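Long-range contact in putative 5-dehydro-2-deoxygluconokinase (Bacillus halodurans C-125, PDB 2QCV), which probably phosphorylates 5-dehydro-2-deoxy-D-gluconate with ATP during myo-inositol breakdown, as a member of the PfkB family of carbohydrate kinases: residues K41-S55 and H72-V85. Residues are numbered along the deposited sequence; the frame is centred on the assembly and turned at random.
Sequences KYVGGSPANIVIGSS and HGRFIESYMRGVGV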
loop_
_atom_site.group_PDB
_atom_site.type_symbol
_atom_site.label_atom_id
_atom_site.label_comp_id
_atom_site.label_asym_id
_atom_site.label_seq_id
_atom_site.Cartn_x
_atom_site.Cartn_y
_atom_site.Cartn_z
ATOM N N LYS A 41 13.316 -9.762 -26.955
ATOM C CA LYS A 41 13.544 -8.662 -26.019
ATOM C C LYS A 41 14.043 -7.400 -26.721
ATOM O O LYS A 41 15.080 -7.414 -27.400
ATOM C CB LYS A 41 14.594 -9.086 -25.002
ATOM C CG LYS A 41 14.798 -8.157 -23.856
ATOM C CD LYS A 41 15.880 -8.630 -22.927
ATOM C CE LYS A 41 17.255 -8.467 -23.550
ATOM N NZ LYS A 41 18.341 -8.916 -22.653
ATOM N N TYR A 42 13.312 -6.306 -26.516
ATOM C CA TYR A 42 13.674 -4.996 -27.043
ATOM C C TYR A 42 13.534 -3.946 -25.940
ATOM O O TYR A 42 12.835 -4.156 -24.939
ATOM C CB TYR A 42 12.760 -4.618 -28.195
ATOM C CG TYR A 42 12.933 -5.465 -29.394
ATOM C CD1 TYR A 42 13.948 -5.210 -30.299
ATOM C CD2 TYR A 42 12.089 -6.517 -29.640
ATOM C CE1 TYR A 42 14.113 -5.995 -31.405
ATOM C CE2 TYR A 42 12.251 -7.308 -30.741
ATOM C CZ TYR A 42 13.263 -7.054 -31.610
ATOM O OH TYR A 42 13.400 -7.842 -32.720
ATOM N N VAL A 43 14.184 -2.798 -26.123
ATOM C CA VAL A 43 13.881 -1.653 -25.271
ATOM C C VAL A 43 12.540 -1.105 -25.786
ATOM O O VAL A 43 12.316 -0.979 -27.015
ATOM C CB VAL A 43 14.948 -0.527 -25.350
ATOM C CG1 VAL A 43 14.496 0.709 -24.529
ATOM C CG2 VAL A 43 16.331 -1.042 -24.907
ATOM N N GLY A 44 11.670 -0.739 -24.869
ATOM C CA GLY A 44 10.417 -0.040 -25.237
ATOM C C GLY A 44 10.130 1.112 -24.310
ATOM O O GLY A 44 11.001 1.530 -23.542
ATOM N N GLY A 45 8.910 1.641 -24.400
ATOM C CA GLY A 45 8.541 2.824 -23.648
ATOM C C GLY A 45 8.566 3.953 -24.638
ATOM O O GLY A 45 9.542 4.121 -25.383
ATOM N N SER A 46 7.501 4.752 -24.649
ATOM C CA SER A 46 7.393 5.848 -25.644
ATOM C C SER A 46 8.594 6.815 -25.729
ATOM O O SER A 46 9.156 6.955 -26.811
ATOM C CB SER A 46 6.081 6.600 -25.469
ATOM O OG SER A 46 6.104 7.766 -26.254
ATOM N N PRO A 47 9.000 7.479 -24.616
ATOM C CA PRO A 47 10.162 8.361 -24.775
ATOM C C PRO A 47 11.479 7.671 -25.132
ATOM O O PRO A 47 12.278 8.246 -25.852
ATOM C CB PRO A 47 10.252 9.105 -23.445
ATOM C CG PRO A 47 9.448 8.324 -22.495
ATOM C CD PRO A 47 8.447 7.523 -23.254
ATOM N N ALA A 48 11.711 6.467 -24.631
ATOM C CA ALA A 48 12.839 5.648 -25.046
ATOM C C ALA A 48 12.839 5.369 -26.545
ATOM O O ALA A 48 13.862 5.540 -27.242
ATOM C CB ALA A 48 12.883 4.303 -24.203
ATOM N N ASN A 49 11.702 4.923 -27.064
ATOM C CA ASN A 49 11.558 4.677 -28.488
ATOM C C ASN A 49 11.828 5.930 -29.304
ATOM O O ASN A 49 12.416 5.868 -30.391
ATOM C CB ASN A 49 10.128 4.215 -28.820
ATOM C CG ASN A 49 9.846 2.839 -28.382
ATOM O OD1 ASN A 49 10.764 2.028 -28.138
ATOM N ND2 ASN A 49 8.537 2.534 -28.257
ATOM N N ILE A 50 11.358 7.066 -28.802
ATOM C CA ILE A 50 11.517 8.324 -29.540
ATOM C C ILE A 50 13.018 8.674 -29.601
ATOM O O ILE A 50 13.524 9.037 -30.664
ATOM C CB ILE A 50 10.683 9.482 -28.936
ATOM C CG1 ILE A 50 9.196 9.203 -29.148
ATOM C CG2 ILE A 50 11.050 10.860 -29.594
ATOM C CD1 ILE A 50 8.258 10.194 -28.416
ATOM N N VAL A 51 13.733 8.550 -28.494
ATOM C CA VAL A 51 15.180 8.862 -28.536
ATOM C C VAL A 51 16.006 7.841 -29.323
ATOM O O VAL A 51 16.949 8.227 -29.987
ATOM C CB VAL A 51 15.855 9.174 -27.180
ATOM C CG1 VAL A 51 15.191 10.436 -26.540
ATOM C CG2 VAL A 51 15.899 7.964 -26.238
ATOM N N ILE A 52 15.653 6.569 -29.263
ATOM C CA ILE A 52 16.336 5.552 -30.066
ATOM C C ILE A 52 16.076 5.795 -31.559
ATOM O O ILE A 52 16.992 5.747 -32.412
ATOM C CB ILE A 52 15.879 4.144 -29.674
ATOM C CG1 ILE A 52 16.313 3.785 -28.230
ATOM C CG2 ILE A 52 16.479 3.079 -30.660
ATOM C CD1 ILE A 52 15.608 2.506 -27.621
ATOM N N GLY A 53 14.826 6.085 -31.908
ATOM C CA GLY A 53 14.514 6.431 -33.284
ATOM C C GLY A 53 15.240 7.689 -33.757
ATOM O O GLY A 53 15.717 7.781 -34.890
ATOM N N SER A 54 15.293 8.699 -32.906
ATOM C CA SER A 54 15.986 9.924 -33.216
ATOM C C SER A 54 17.471 9.693 -33.478
ATOM O O SER A 54 18.035 10.290 -34.407
ATOM C CB SER A 54 15.833 10.947 -32.071
ATOM O OG SER A 54 14.467 11.333 -31.944
ATOM N N SER A 55 18.099 8.840 -32.672
ATOM C CA SER A 55 19.535 8.570 -32.826
ATOM C C SER A 55 19.777 7.879 -34.151
ATOM O O SER A 55 20.742 8.171 -34.824
ATOM C CB SER A 55 20.081 7.701 -31.688
ATOM O OG SER A 55 21.498 7.749 -31.698
ATOM N N HIS A 72 17.604 -6.364 -16.689
ATOM C CA HIS A 72 16.787 -5.622 -17.623
ATOM C C HIS A 72 17.209 -4.130 -17.670
ATOM O O HIS A 72 17.353 -3.560 -18.744
ATOM C CB HIS A 72 15.308 -5.768 -17.274
ATOM C CG HIS A 72 14.728 -7.097 -17.634
ATOM N ND1 HIS A 72 15.299 -7.936 -18.565
ATOM C CD2 HIS A 72 13.581 -7.700 -17.239
ATOM C CE1 HIS A 72 14.563 -9.027 -18.682
ATOM N NE2 HIS A 72 13.503 -8.900 -17.907
ATOM N N GLY A 73 17.426 -3.525 -16.516
ATOM C CA GLY A 73 17.911 -2.151 -16.482
ATOM C C GLY A 73 19.262 -2.035 -17.164
ATOM O O GLY A 73 19.487 -1.119 -17.903
ATOM N N ARG A 74 20.174 -2.974 -16.928
ATOM C CA ARG A 74 21.493 -2.883 -17.552
ATOM C C ARG A 74 21.446 -3.090 -19.050
ATOM O O ARG A 74 22.206 -2.460 -19.791
ATOM C CB ARG A 74 22.480 -3.839 -16.909
ATOM C CG ARG A 74 22.729 -3.499 -15.481
ATOM C CD ARG A 74 23.865 -4.290 -14.892
ATOM N NE ARG A 74 23.572 -5.716 -14.698
ATOM C CZ ARG A 74 22.989 -6.241 -13.619
ATOM N NH1 ARG A 74 22.596 -5.492 -12.606
ATOM N NH2 ARG A 74 22.824 -7.548 -13.550
ATOM N N PHE A 75 20.547 -3.951 -19.517
ATOM C CA PHE A 75 20.320 -4.069 -20.945
ATOM C C PHE A 75 19.830 -2.769 -21.580
ATOM O O PHE A 75 20.304 -2.378 -22.658
ATOM C CB PHE A 75 19.341 -5.192 -21.263
ATOM C CG PHE A 75 18.811 -5.142 -22.655
ATOM C CD1 PHE A 75 19.603 -5.504 -23.735
ATOM C CD2 PHE A 75 17.495 -4.696 -22.895
ATOM C CE1 PHE A 75 19.114 -5.424 -25.021
ATOM C CE2 PHE A 75 16.993 -4.627 -24.178
ATOM C CZ PHE A 75 17.785 -4.988 -25.244
ATOM N N ILE A 76 18.862 -2.133 -20.938
ATOM C CA ILE A 76 18.293 -0.875 -21.439
ATOM C C ILE A 76 19.421 0.155 -21.546
ATOM O O ILE A 76 19.571 0.797 -22.580
ATOM C CB ILE A 76 17.174 -0.340 -20.523
ATOM C CG1 ILE A 76 15.860 -1.135 -20.698
ATOM C CG2 ILE A 76 16.869 1.135 -20.818
ATOM C CD1 ILE A 76 14.903 -1.083 -19.521
ATOM N N GLU A 77 20.237 0.288 -20.501
ATOM C CA GLU A 77 21.337 1.269 -20.543
ATOM C C GLU A 77 22.333 0.929 -21.646
ATOM O O GLU A 77 22.749 1.790 -22.406
ATOM C CB GLU A 77 22.071 1.350 -19.192
ATOM C CG GLU A 77 23.114 2.477 -19.095
ATOM C CD GLU A 77 24.429 2.187 -19.802
ATOM O OE1 GLU A 77 24.860 0.989 -19.887
ATOM O OE2 GLU A 77 25.052 3.165 -20.306
ATOM N N SER A 78 22.727 -0.341 -21.732
ATOM C CA SER A 78 23.719 -0.756 -22.699
ATOM C C SER A 78 23.246 -0.620 -24.137
ATOM O O SER A 78 24.025 -0.220 -25.013
ATOM C CB SER A 78 24.173 -2.183 -22.397
ATOM O OG SER A 78 24.731 -2.211 -21.094
ATOM N N TYR A 79 21.979 -0.961 -24.385
ATOM C CA TYR A 79 21.384 -0.823 -25.702
ATOM C C TYR A 79 21.298 0.649 -26.133
ATOM O O TYR A 79 21.711 1.016 -27.239
ATOM C CB TYR A 79 19.972 -1.431 -25.752
ATOM C CG TYR A 79 19.411 -1.349 -27.157
ATOM C CD1 TYR A 79 19.718 -2.313 -28.103
ATOM C CD2 TYR A 79 18.645 -0.275 -27.558
ATOM C CE1 TYR A 79 19.248 -2.213 -29.404
ATOM C CE2 TYR A 79 18.181 -0.167 -28.852
ATOM C CZ TYR A 79 18.497 -1.139 -29.773
ATOM O OH TYR A 79 18.009 -1.033 -31.056
HETATM N N MSE A 80 20.711 1.495 -25.284
HETATM C CA MSE A 80 20.609 2.912 -25.609
HETATM C C MSE A 80 21.974 3.541 -25.869
HETATM O O MSE A 80 22.143 4.263 -26.843
HETATM C CB MSE A 80 19.847 3.626 -24.489
HETATM C CG MSE A 80 18.421 3.142 -24.426
HETATM SE SE MSE A 80 17.373 4.059 -23.015
HETATM C CE MSE A 80 16.821 5.504 -24.134
ATOM N N ARG A 81 22.952 3.252 -25.014
ATOM C CA ARG A 81 24.305 3.725 -25.202
ATOM C C ARG A 81 24.888 3.216 -26.521
ATOM O O ARG A 81 25.540 3.957 -27.262
ATOM C CB ARG A 81 25.193 3.286 -24.045
ATOM C CG ARG A 81 26.653 3.709 -24.225
ATOM C CD ARG A 81 27.377 3.758 -22.921
ATOM N NE ARG A 81 27.086 2.590 -22.103
ATOM C CZ ARG A 81 27.649 1.399 -22.238
ATOM N NH1 ARG A 81 28.575 1.182 -23.160
ATOM N NH2 ARG A 81 27.274 0.408 -21.432
ATOM N N GLY A 82 24.618 1.958 -26.826
ATOM C CA GLY A 82 25.151 1.339 -28.032
ATOM C C GLY A 82 24.569 1.928 -29.300
ATOM O O GLY A 82 25.209 1.864 -30.329
ATOM N N VAL A 83 23.351 2.484 -29.258
ATOM C CA VAL A 83 22.789 3.150 -30.425
ATOM C C VAL A 83 22.996 4.679 -30.416
ATOM O O VAL A 83 22.453 5.400 -31.268
ATOM C CB VAL A 83 21.289 2.830 -30.664
ATOM C CG1 VAL A 83 21.121 1.385 -30.860
ATOM C CG2 VAL A 83 20.385 3.342 -29.513
ATOM N N GLY A 84 23.779 5.164 -29.452
ATOM C CA GLY A 84 24.293 6.526 -29.497
ATOM C C GLY A 84 23.476 7.484 -28.643
ATOM O O GLY A 84 23.669 8.695 -28.733
ATOM N N VAL A 85 22.579 6.969 -27.804
ATOM C CA VAL A 85 21.844 7.837 -26.867
ATOM C C VAL A 85 22.728 8.084 -25.643
ATOM O O VAL A 85 23.348 7.160 -25.150
ATOM C CB VAL A 85 20.485 7.231 -26.440
ATOM C CG1 VAL A 85 19.762 8.144 -25.454
ATOM C CG2 VAL A 85 19.582 6.989 -27.630
HETATM O O HOH W 1 17.810 -8.180 -19.953
HETATM O O HOH W 2 21.766 10.109 -30.020
#
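Lys41 lays its aliphatic end across the face of the Phe75 ring, with CE 3.6 Å from the ring centroid. The bend at chi3 (72°) turns CE, and NZ beyond it, over the ring, a cation-pi contact with NZ 4.1 Å from that centroid; the ammonium also bonds to Thr36 O of the second subunit and, through a water, to His72 ND1. Tyr79 CB lies over the rim of the opposite face. Val43 CG2 touches both rings obliquely, at Phe75 CE2 (3.7 Å) and Tyr79 CD2 (3.6 Å), and Ile52 CD1 meets the Tyr79 edge. An alanine in place of Phe75 would probably leave the Lys41 methylenes and ammonium without the ring face under them, and Val43 CG2 without one neighbour. Deeper in, selenomethionine Met80 tucks CE tightly against Val51 CG2 (3.4 Å). Ser55 OG donates to Val83 O (2.6 Å), while a water bridges it to the carbonyl O of Gly84, the positive-phi C-prime residue of the Schellman motif ending helix 72-82. In this ribokinase-like fold the two helices run roughly parallel (27°), Val51 and Met80 reaching Phe63 of strand 61-67 in the large sheet; strand 41-44, outermost in this chain's small sheet, crosses helix 72-82 at -75°, its Lys41 backbone bonded to the second subunit.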